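PDB 4ECN: leucine-rich repeat protein from Bacteroides thetaiotaomicron, which is of unknown function but, as an extracellular leucine-rich repeat protein, probably binds other proteins. Local coordinates for residues N432-I444 with A456-E470. Numbering follows the deposited sequence.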
loop_
_atom_site.group_PDB
_atom_site.type_symbol
_atom_site.label_atom_id
_atom_site.label_comp_id
_atom_site.label_asym_id
_atom_site.label_seq_id
_atom_site.Cartn_x
_atom_site.Cartn_y
_atom_site.Cartn_z
ATOM N N ASN A 432 -3.716 -11.171 6.359
ATOM C CA ASN A 432 -2.374 -11.457 5.873
ATOM C C ASN A 432 -1.465 -10.300 6.257
ATOM O O ASN A 432 -1.754 -9.140 5.949
ATOM C CB ASN A 432 -2.358 -11.739 4.372
ATOM C CG ASN A 432 -2.842 -13.131 3.994
ATOM O OD1 ASN A 432 -3.456 -13.878 4.788
ATOM N ND2 ASN A 432 -2.557 -13.521 2.759
ATOM N N LEU A 433 -0.385 -10.627 6.988
ATOM C CA LEU A 433 0.555 -9.652 7.539
ATOM C C LEU A 433 1.651 -9.296 6.562
ATOM O O LEU A 433 2.137 -10.163 5.834
ATOM C CB LEU A 433 1.185 -10.202 8.831
ATOM C CG LEU A 433 0.189 -10.649 9.889
ATOM C CD1 LEU A 433 0.862 -11.405 10.972
ATOM C CD2 LEU A 433 -0.579 -9.476 10.457
ATOM N N THR A 434 2.055 -8.008 6.575
ATOM C CA THR A 434 3.152 -7.458 5.769
ATOM C C THR A 434 4.392 -7.252 6.651
ATOM O O THR A 434 5.479 -6.933 6.150
ATOM C CB THR A 434 2.752 -6.136 5.082
ATOM O OG1 THR A 434 2.478 -5.124 6.056
ATOM C CG2 THR A 434 1.606 -6.285 4.107
ATOM N N ASN A 435 4.210 -7.406 7.968
ATOM C CA ASN A 435 5.242 -7.187 8.980
ATOM C C ASN A 435 4.888 -7.912 10.291
ATOM O O ASN A 435 3.714 -8.254 10.490
ATOM C CB ASN A 435 5.374 -5.676 9.231
ATOM C CG ASN A 435 4.120 -5.044 9.811
ATOM O OD1 ASN A 435 3.807 -5.155 11.010
ATOM N ND2 ASN A 435 3.377 -4.359 8.970
ATOM N N ARG A 436 5.872 -8.078 11.205
ATOM C CA ARG A 436 5.632 -8.669 12.531
ATOM C C ARG A 436 5.916 -7.595 13.639
ATOM O O ARG A 436 6.567 -7.907 14.635
ATOM C CB ARG A 436 6.452 -9.976 12.780
ATOM C CG ARG A 436 6.285 -11.162 11.795
ATOM C CD ARG A 436 4.855 -11.684 11.723
ATOM N NE ARG A 436 4.679 -12.924 10.947
ATOM C CZ ARG A 436 4.495 -13.005 9.625
ATOM N NH1 ARG A 436 4.561 -11.913 8.863
ATOM N NH2 ARG A 436 4.302 -14.185 9.052
ATOM N N ILE A 437 5.407 -6.339 13.452
ATOM C CA ILE A 437 5.532 -5.234 14.424
ATOM C C ILE A 437 4.531 -5.501 15.554
ATOM O O ILE A 437 3.327 -5.387 15.338
ATOM C CB ILE A 437 5.337 -3.826 13.780
ATOM C CG1 ILE A 437 6.373 -3.552 12.658
ATOM C CG2 ILE A 437 5.381 -2.727 14.851
ATOM C CD1 ILE A 437 6.186 -2.240 11.861
ATOM N N THR A 438 5.023 -5.873 16.743
ATOM C CA THR A 438 4.183 -6.272 17.886
ATOM C C THR A 438 4.012 -5.174 18.959
ATOM O O THR A 438 3.219 -5.360 19.884
ATOM C CB THR A 438 4.753 -7.540 18.564
ATOM O OG1 THR A 438 6.180 -7.446 18.734
ATOM C CG2 THR A 438 4.402 -8.814 17.793
ATOM N N PHE A 439 4.697 -4.027 18.817
ATOM C CA PHE A 439 4.634 -2.958 19.819
ATOM C C PHE A 439 4.965 -1.588 19.220
ATOM O O PHE A 439 5.891 -1.464 18.413
ATOM C CB PHE A 439 5.635 -3.270 20.971
ATOM C CG PHE A 439 5.520 -2.357 22.168
ATOM C CD1 PHE A 439 4.636 -2.648 23.199
ATOM C CD2 PHE A 439 6.257 -1.182 22.239
ATOM C CE1 PHE A 439 4.490 -1.779 24.279
ATOM C CE2 PHE A 439 6.096 -0.302 23.312
ATOM C CZ PHE A 439 5.228 -0.612 24.333
ATOM N N ILE A 440 4.246 -0.550 19.682
ATOM C CA ILE A 440 4.490 0.843 19.293
ATOM C C ILE A 440 4.690 1.679 20.560
ATOM O O ILE A 440 3.729 1.850 21.305
ATOM C CB ILE A 440 3.363 1.452 18.401
ATOM C CG1 ILE A 440 2.866 0.528 17.258
ATOM C CG2 ILE A 440 3.750 2.856 17.908
ATOM C CD1 ILE A 440 3.773 0.331 16.076
ATOM N N SER A 441 5.920 2.204 20.798
ATOM C CA SER A 441 6.275 3.090 21.928
ATOM C C SER A 441 5.302 4.270 22.081
ATOM O O SER A 441 4.850 4.792 21.065
ATOM C CB SER A 441 7.683 3.649 21.727
ATOM O OG SER A 441 7.965 4.663 22.675
ATOM N N LYS A 442 5.029 4.741 23.315
ATOM C CA LYS A 442 4.137 5.911 23.464
ATOM C C LYS A 442 4.903 7.253 23.125
ATOM O O LYS A 442 4.265 8.315 23.094
ATOM C CB LYS A 442 3.467 5.990 24.856
ATOM C CG LYS A 442 4.390 6.172 26.055
ATOM C CD LYS A 442 3.625 6.110 27.395
ATOM C CE LYS A 442 2.877 7.362 27.814
ATOM N NZ LYS A 442 3.781 8.397 28.370
ATOM N N ALA A 443 6.226 7.180 22.778
ATOM C CA ALA A 443 7.041 8.324 22.365
ATOM C C ALA A 443 6.443 9.041 21.122
ATOM O O ALA A 443 6.822 10.172 20.819
ATOM C CB ALA A 443 8.452 7.867 22.070
ATOM N N ILE A 444 5.485 8.394 20.432
ATOM C CA ILE A 444 4.747 8.925 19.280
ATOM C C ILE A 444 4.070 10.272 19.708
ATOM O O ILE A 444 3.940 11.175 18.882
ATOM C CB ILE A 444 3.727 7.822 18.786
ATOM C CG1 ILE A 444 4.452 6.577 18.247
ATOM C CG2 ILE A 444 2.706 8.297 17.776
ATOM C CD1 ILE A 444 5.489 6.830 17.129
ATOM N N ALA A 456 -0.591 -0.639 9.361
ATOM C CA ALA A 456 -1.369 -1.628 8.625
ATOM C C ALA A 456 -0.657 -2.956 8.583
ATOM O O ALA A 456 0.571 -3.009 8.666
ATOM C CB ALA A 456 -1.665 -1.148 7.210
ATOM N N ASN A 457 -1.458 -4.032 8.483
ATOM C CA ASN A 457 -1.073 -5.437 8.343
ATOM C C ASN A 457 -0.050 -5.851 9.383
ATOM O O ASN A 457 0.949 -6.500 9.048
ATOM C CB ASN A 457 -0.524 -5.674 6.956
ATOM C CG ASN A 457 -1.276 -4.954 5.878
ATOM O OD1 ASN A 457 -2.437 -5.253 5.596
ATOM N ND2 ASN A 457 -0.627 -3.972 5.278
ATOM N N SER A 458 -0.321 -5.460 10.656
ATOM C CA SER A 458 0.502 -5.732 11.839
ATOM C C SER A 458 -0.208 -6.678 12.819
ATOM O O SER A 458 -1.448 -6.656 12.930
ATOM C CB SER A 458 0.860 -4.432 12.553
ATOM O OG SER A 458 1.818 -3.678 11.823
ATOM N N PRO A 459 0.560 -7.497 13.578
ATOM C CA PRO A 459 -0.087 -8.433 14.509
ATOM C C PRO A 459 -0.257 -7.891 15.937
ATOM O O PRO A 459 -0.580 -8.681 16.811
ATOM C CB PRO A 459 0.883 -9.610 14.513
ATOM C CG PRO A 459 2.232 -8.977 14.342
ATOM C CD PRO A 459 2.028 -7.699 13.555
ATOM N N PHE A 460 -0.049 -6.588 16.202
ATOM C CA PHE A 460 -0.163 -6.082 17.579
ATOM C C PHE A 460 -1.607 -6.096 18.105
ATOM O O PHE A 460 -2.566 -6.123 17.329
ATOM C CB PHE A 460 0.411 -4.652 17.738
ATOM C CG PHE A 460 0.094 -3.627 16.670
ATOM C CD1 PHE A 460 -1.227 -3.354 16.308
ATOM C CD2 PHE A 460 1.109 -2.875 16.082
ATOM C CE1 PHE A 460 -1.517 -2.408 15.322
ATOM C CE2 PHE A 460 0.814 -1.918 15.107
ATOM C CZ PHE A 460 -0.498 -1.686 14.738
ATOM N N THR A 461 -1.732 -6.070 19.438
ATOM C CA THR A 461 -2.994 -6.017 20.187
ATOM C C THR A 461 -3.266 -4.519 20.495
ATOM O O THR A 461 -2.331 -3.727 20.435
ATOM C CB THR A 461 -2.932 -6.938 21.424
ATOM O OG1 THR A 461 -1.828 -6.578 22.245
ATOM C CG2 THR A 461 -2.794 -8.407 21.045
ATOM N N TYR A 462 -4.524 -4.115 20.770
ATOM C CA TYR A 462 -4.897 -2.693 20.899
ATOM C C TYR A 462 -4.194 -1.960 22.074
ATOM O O TYR A 462 -4.077 -0.728 22.050
ATOM C CB TYR A 462 -6.425 -2.548 21.050
ATOM C CG TYR A 462 -6.973 -2.777 22.444
ATOM C CD1 TYR A 462 -7.355 -4.049 22.867
ATOM C CD2 TYR A 462 -7.172 -1.713 23.317
ATOM C CE1 TYR A 462 -7.883 -4.260 24.144
ATOM C CE2 TYR A 462 -7.695 -1.910 24.594
ATOM C CZ TYR A 462 -8.047 -3.185 25.007
ATOM O OH TYR A 462 -8.551 -3.343 26.278
ATOM N N ASP A 463 -3.753 -2.712 23.091
ATOM C CA ASP A 463 -3.138 -2.181 24.308
ATOM C C ASP A 463 -1.615 -1.967 24.137
ATOM O O ASP A 463 -0.938 -1.494 25.061
ATOM C CB ASP A 463 -3.430 -3.136 25.490
ATOM C CG ASP A 463 -3.070 -4.602 25.269
ATOM O OD1 ASP A 463 -3.651 -5.227 24.349
ATOM O OD2 ASP A 463 -2.277 -5.149 26.077
ATOM N N ASN A 464 -1.087 -2.304 22.956
ATOM C CA ASN A 464 0.331 -2.171 22.655
ATOM C C ASN A 464 0.593 -1.083 21.617
ATOM O O ASN A 464 1.742 -0.918 21.190
ATOM C CB ASN A 464 0.869 -3.503 22.178
ATOM C CG ASN A 464 1.129 -4.435 23.320
ATOM O OD1 ASN A 464 1.112 -4.039 24.485
ATOM N ND2 ASN A 464 1.423 -5.679 23.006
ATOM N N ILE A 465 -0.456 -0.308 21.265
ATOM C CA ILE A 465 -0.352 0.780 20.301
ATOM C C ILE A 465 -0.249 2.101 21.063
ATOM O O ILE A 465 -1.275 2.679 21.441
ATOM C CB ILE A 465 -1.518 0.815 19.255
ATOM C CG1 ILE A 465 -1.872 -0.579 18.699
ATOM C CG2 ILE A 465 -1.210 1.812 18.128
ATOM C CD1 ILE A 465 -3.188 -0.632 17.977
ATOM N N ALA A 466 1.003 2.570 21.267
ATOM C CA ALA A 466 1.413 3.838 21.892
ATOM C C ALA A 466 0.743 4.069 23.256
ATOM O O ALA A 466 0.299 5.181 23.563
ATOM C CB ALA A 466 1.111 4.996 20.958
ATOM N N VAL A 467 0.746 3.020 24.093
ATOM C CA VAL A 467 0.175 3.024 25.436
ATOM C C VAL A 467 1.314 3.114 26.497
ATOM O O VAL A 467 1.126 3.743 27.547
ATOM C CB VAL A 467 -0.701 1.755 25.622
ATOM C CG1 VAL A 467 -1.174 1.570 27.061
ATOM C CG2 VAL A 467 -1.886 1.768 24.672
ATOM N N ASP A 468 2.482 2.499 26.212
ATOM C CA ASP A 468 3.615 2.444 27.153
ATOM C C ASP A 468 4.975 2.684 26.517
ATOM O O ASP A 468 5.094 2.682 25.289
ATOM C CB ASP A 468 3.665 1.055 27.815
ATOM C CG ASP A 468 2.492 0.806 28.722
ATOM O OD1 ASP A 468 2.414 1.471 29.780
ATOM O OD2 ASP A 468 1.614 -0.007 28.346
ATOM N N TRP A 469 6.010 2.860 27.363
ATOM C CA TRP A 469 7.378 2.929 26.892
ATOM C C TRP A 469 7.790 1.554 26.398
ATOM O O TRP A 469 7.391 0.539 26.997
ATOM C CB TRP A 469 8.362 3.414 27.974
ATOM C CG TRP A 469 8.058 4.717 28.654
ATOM C CD1 TRP A 469 8.000 4.935 29.998
ATOM C CD2 TRP A 469 7.854 5.994 28.033
ATOM N NE1 TRP A 469 7.778 6.269 30.256
ATOM C CE2 TRP A 469 7.665 6.938 29.070
ATOM C CE3 TRP A 469 7.817 6.434 26.703
ATOM C CZ2 TRP A 469 7.400 8.285 28.816
ATOM C CZ3 TRP A 469 7.543 7.769 26.452
ATOM C CH2 TRP A 469 7.322 8.675 27.500
ATOM N N GLU A 470 8.594 1.503 25.324
ATOM C CA GLU A 470 9.098 0.235 24.805
ATOM C C GLU A 470 10.093 -0.346 25.831
ATOM O O GLU A 470 10.168 -1.562 25.978
ATOM C CB GLU A 470 9.706 0.438 23.420
ATOM C CG GLU A 470 10.222 -0.817 22.744
ATOM C CD GLU A 470 11.630 -1.242 23.120
ATOM O OE1 GLU A 470 12.467 -0.365 23.448
ATOM O OE2 GLU A 470 11.903 -2.461 23.035
HETATM O O HOH W 1 2.107 0.630 23.963
#
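Lys442 folds its side chain over one face of the Trp469 indole. Its CG makes a CH-pi contact 3.8 Å from the centroid of the six-membered ring. The chain, bent at its third and fourth torsions (chi3 -79°), brings NZ to 4.0 Å from the same centroid, a cation-pi contact. The backbone N of Lys442 donates to Asp468 O from above the carbonyl plane. Phe439, with CG anti to the backbone N (chi1 -171°), lays its ring against the loop 464-470: Asn464 O lies over one face, Asp468 O meets the edge 3.4 Å from CZ, and Glu470 CB packs against CE2. Between them Ile440 is gripped at both backbone polar atoms, N by Asn464 O (2.9 Å) and O by Ala466 N. At the other end Asn457 O accepts from Thr434 N, and the Asn435 amide works both ways. Its ND2 donates in plane to Ala456 O (3.1 Å), while OD1 takes Ser458 OG (2.6 Å) and, closing an Asx turn, Ile437 N. A leucine in place of this asparagine would probably leave Ser458 OG, Ala456 O and Ile437 N without these mates and let the Asx turn loosen. The contact lies within the leucine-rich repeat solenoid: strand 436-440 pairs in parallel with strand 338-339, whose Arg338 salt-bridges Glu470, and the loop 456-470 leaves strand 452-456 of the long sheet, beside strand 495-499, before helix 475-480.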